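Local coordinates for putative host cell surface-exposed lipoprotein (Streptococcus phage TP-J34, PDB 4EQQ) that probably excludes superinfecting phages from the host cell, as the ectodomain of a surface lipoprotein that targets the phage tape measure protein, at residues A[20-25]-A[56-61]. Residues are numbered along the deposited sequence; the frame is centred on the assembly and turned at random.
Sequences SKAKQY and ENSGID
Ser-58 and Ala-22 meet where the loop that follows helix 48-57 passes helix 13-28. The chains run close here, with the CA atoms of Lys-23 and Ser-58 6.2 Å apart. The methyl CB of Ala-22 points at the loop and lies 3.5 Å from Ser-58 OG. That hydroxyl is buried but not without a partner. It stands anti to its own carbonyl carbon (chi1 -59°) and bonds back to the carbonyl of Ala-54, one turn earlier. With its hydrogen bond made to Ala-54 O, the hydroxyl can lie against an apolar methyl while keeping a polar partner. Val-19, one turn before Lys-23 on helix 13-28, also touches Ser-58.

Ile-60 closes the other end of the packed part. Its CD1 comes 4.3 Å from Ala-22 CB and 3.9 Å from Ala-22 O. Leu-36 of helix 33-42 touches both Ala-22 and Ile-60, so helix 33-42 joins the apolar contact between helix and loop.

The outer side is made by Lys-23, which is exposed. From CB to CE its chain is extended; the bend at chi4 (-73°) brings NZ to Ser-58 O. CG passes 4.1 Å from Ser-58 CB, and NZ donates to Ser-58 O at 2.9 Å. The ammonium lies above the carbonyl plane, 50° out of it.

Ser-58 leads through Gly-59 and Ile-60 to Asp-61, the N-cap of helix 62-77. The link between helix 48-57 and helix 62-77 is thus held to helix 13-28 by a small apolar seam and one solvent-side hydrogen bond. The lysine meets a main-chain carbonyl here and not a carboxylate, so the bond is probably charge-assisted but is no salt bridge.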
loop_
_atom_site.group_PDB
_atom_site.type_symbol
_atom_site.label_atom_id
_atom_site.label_comp_id
_atom_site.label_asym_id
_atom_site.label_seq_id
_atom_site.Cartn_x
_atom_site.Cartn_y
_atom_site.Cartn_z
ATOM N N SER A 20 -1.519 -9.357 -16.213
ATOM C CA SER A 20 -0.698 -10.153 -15.286
ATOM C C SER A 20 -0.097 -9.229 -14.198
ATOM O O SER A 20 -0.145 -9.545 -13.004
ATOM C CB SER A 20 0.418 -10.850 -16.068
ATOM O OG SER A 20 1.234 -11.573 -15.164
ATOM N N LYS A 21 0.437 -8.076 -14.622
ATOM C CA LYS A 21 1.019 -7.087 -13.721
ATOM C C LYS A 21 -0.066 -6.470 -12.801
ATOM O O LYS A 21 0.161 -6.343 -11.603
ATOM C CB LYS A 21 1.763 -6.008 -14.535
ATOM C CG LYS A 21 2.554 -4.990 -13.717
ATOM C CD LYS A 21 3.561 -5.602 -12.703
ATOM C CE LYS A 21 4.776 -6.227 -13.345
ATOM N NZ LYS A 21 5.839 -6.518 -12.348
ATOM N N ALA A 22 -1.258 -6.148 -13.356
ATOM C CA ALA A 22 -2.382 -5.588 -12.592
ATOM C C ALA A 22 -2.800 -6.544 -11.454
ATOM O O ALA A 22 -3.016 -6.095 -10.326
ATOM C CB ALA A 22 -3.565 -5.309 -13.514
ATOM N N LYS A 23 -2.877 -7.862 -11.755
ATOM C CA LYS A 23 -3.210 -8.914 -10.785
ATOM C C LYS A 23 -2.185 -8.968 -9.652
ATOM O O LYS A 23 -2.552 -9.168 -8.507
ATOM C CB LYS A 23 -3.270 -10.275 -11.475
ATOM C CG LYS A 23 -4.503 -10.479 -12.315
ATOM C CD LYS A 23 -4.438 -11.801 -13.090
ATOM C CE LYS A 23 -5.698 -12.047 -13.890
ATOM N NZ LYS A 23 -6.828 -12.404 -13.005
ATOM N N GLN A 24 -0.902 -8.808 -9.984
ATOM C CA GLN A 24 0.211 -8.782 -9.022
ATOM C C GLN A 24 0.041 -7.592 -8.065
ATOM O O GLN A 24 0.059 -7.767 -6.849
ATOM C CB GLN A 24 1.518 -8.642 -9.803
ATOM C CG GLN A 24 2.709 -9.319 -9.217
ATOM C CD GLN A 24 3.770 -9.416 -10.289
ATOM O OE1 GLN A 24 3.698 -10.245 -11.206
ATOM N NE2 GLN A 24 4.728 -8.509 -10.254
ATOM N N TYR A 25 -0.193 -6.393 -8.614
ATOM C CA TYR A 25 -0.420 -5.194 -7.810
ATOM C C TYR A 25 -1.619 -5.324 -6.889
ATOM O O TYR A 25 -1.504 -4.994 -5.713
ATOM C CB TYR A 25 -0.599 -3.954 -8.696
ATOM C CG TYR A 25 0.683 -3.432 -9.280
ATOM C CD1 TYR A 25 1.767 -3.109 -8.464
ATOM C CD2 TYR A 25 0.791 -3.166 -10.643
ATOM C CE1 TYR A 25 2.950 -2.603 -8.999
ATOM C CE2 TYR A 25 1.949 -2.613 -11.180
ATOM C CZ TYR A 25 3.030 -2.344 -10.357
ATOM O OH TYR A 25 4.165 -1.808 -10.888
ATOM N N GLU A 56 -9.825 -2.925 -16.103
ATOM C CA GLU A 56 -11.188 -3.447 -16.302
ATOM C C GLU A 56 -11.270 -4.949 -16.568
ATOM O O GLU A 56 -12.347 -5.540 -16.398
ATOM C CB GLU A 56 -11.870 -2.708 -17.492
ATOM C CG GLU A 56 -12.174 -1.232 -17.236
ATOM C CD GLU A 56 -13.159 -0.909 -16.126
ATOM O OE1 GLU A 56 -13.846 -1.831 -15.629
ATOM O OE2 GLU A 56 -13.258 0.284 -15.768
ATOM N N ASN A 57 -10.157 -5.560 -17.024
ATOM C CA ASN A 57 -10.135 -6.943 -17.491
ATOM C C ASN A 57 -9.213 -7.902 -16.743
ATOM O O ASN A 57 -8.813 -8.928 -17.299
ATOM C CB ASN A 57 -9.849 -6.933 -19.008
ATOM C CG ASN A 57 -10.954 -6.266 -19.803
ATOM O OD1 ASN A 57 -11.997 -6.866 -20.060
ATOM N ND2 ASN A 57 -10.769 -4.998 -20.171
ATOM N N SER A 58 -8.918 -7.608 -15.465
ATOM C CA SER A 58 -8.050 -8.447 -14.654
ATOM C C SER A 58 -8.790 -9.196 -13.542
ATOM O O SER A 58 -8.140 -9.818 -12.698
ATOM C CB SER A 58 -6.901 -7.617 -14.080
ATOM O OG SER A 58 -6.160 -7.024 -15.130
ATOM N N GLY A 59 -10.127 -9.127 -13.552
ATOM C CA GLY A 59 -10.995 -9.776 -12.569
ATOM C C GLY A 59 -10.900 -9.169 -11.185
ATOM O O GLY A 59 -11.247 -9.813 -10.190
ATOM N N ILE A 60 -10.394 -7.930 -11.097
ATOM C CA ILE A 60 -10.211 -7.275 -9.793
ATOM C C ILE A 60 -11.533 -6.829 -9.196
ATOM O O ILE A 60 -12.339 -6.181 -9.873
ATOM C CB ILE A 60 -9.155 -6.128 -9.837
ATOM C CG1 ILE A 60 -7.773 -6.658 -10.282
ATOM C CG2 ILE A 60 -9.067 -5.394 -8.476
ATOM C CD1 ILE A 60 -6.862 -5.617 -10.822
ATOM N N ASP A 61 -11.735 -7.166 -7.915
ATOM C CA ASP A 61 -12.883 -6.717 -7.154
ATOM C C ASP A 61 -12.393 -5.487 -6.348
ATOM O O ASP A 61 -11.741 -5.635 -5.315
ATOM C CB ASP A 61 -13.406 -7.828 -6.216
ATOM C CG ASP A 61 -14.720 -7.458 -5.531
ATOM O OD1 ASP A 61 -15.016 -6.249 -5.422
ATOM O OD2 ASP A 61 -15.465 -8.381 -5.135
#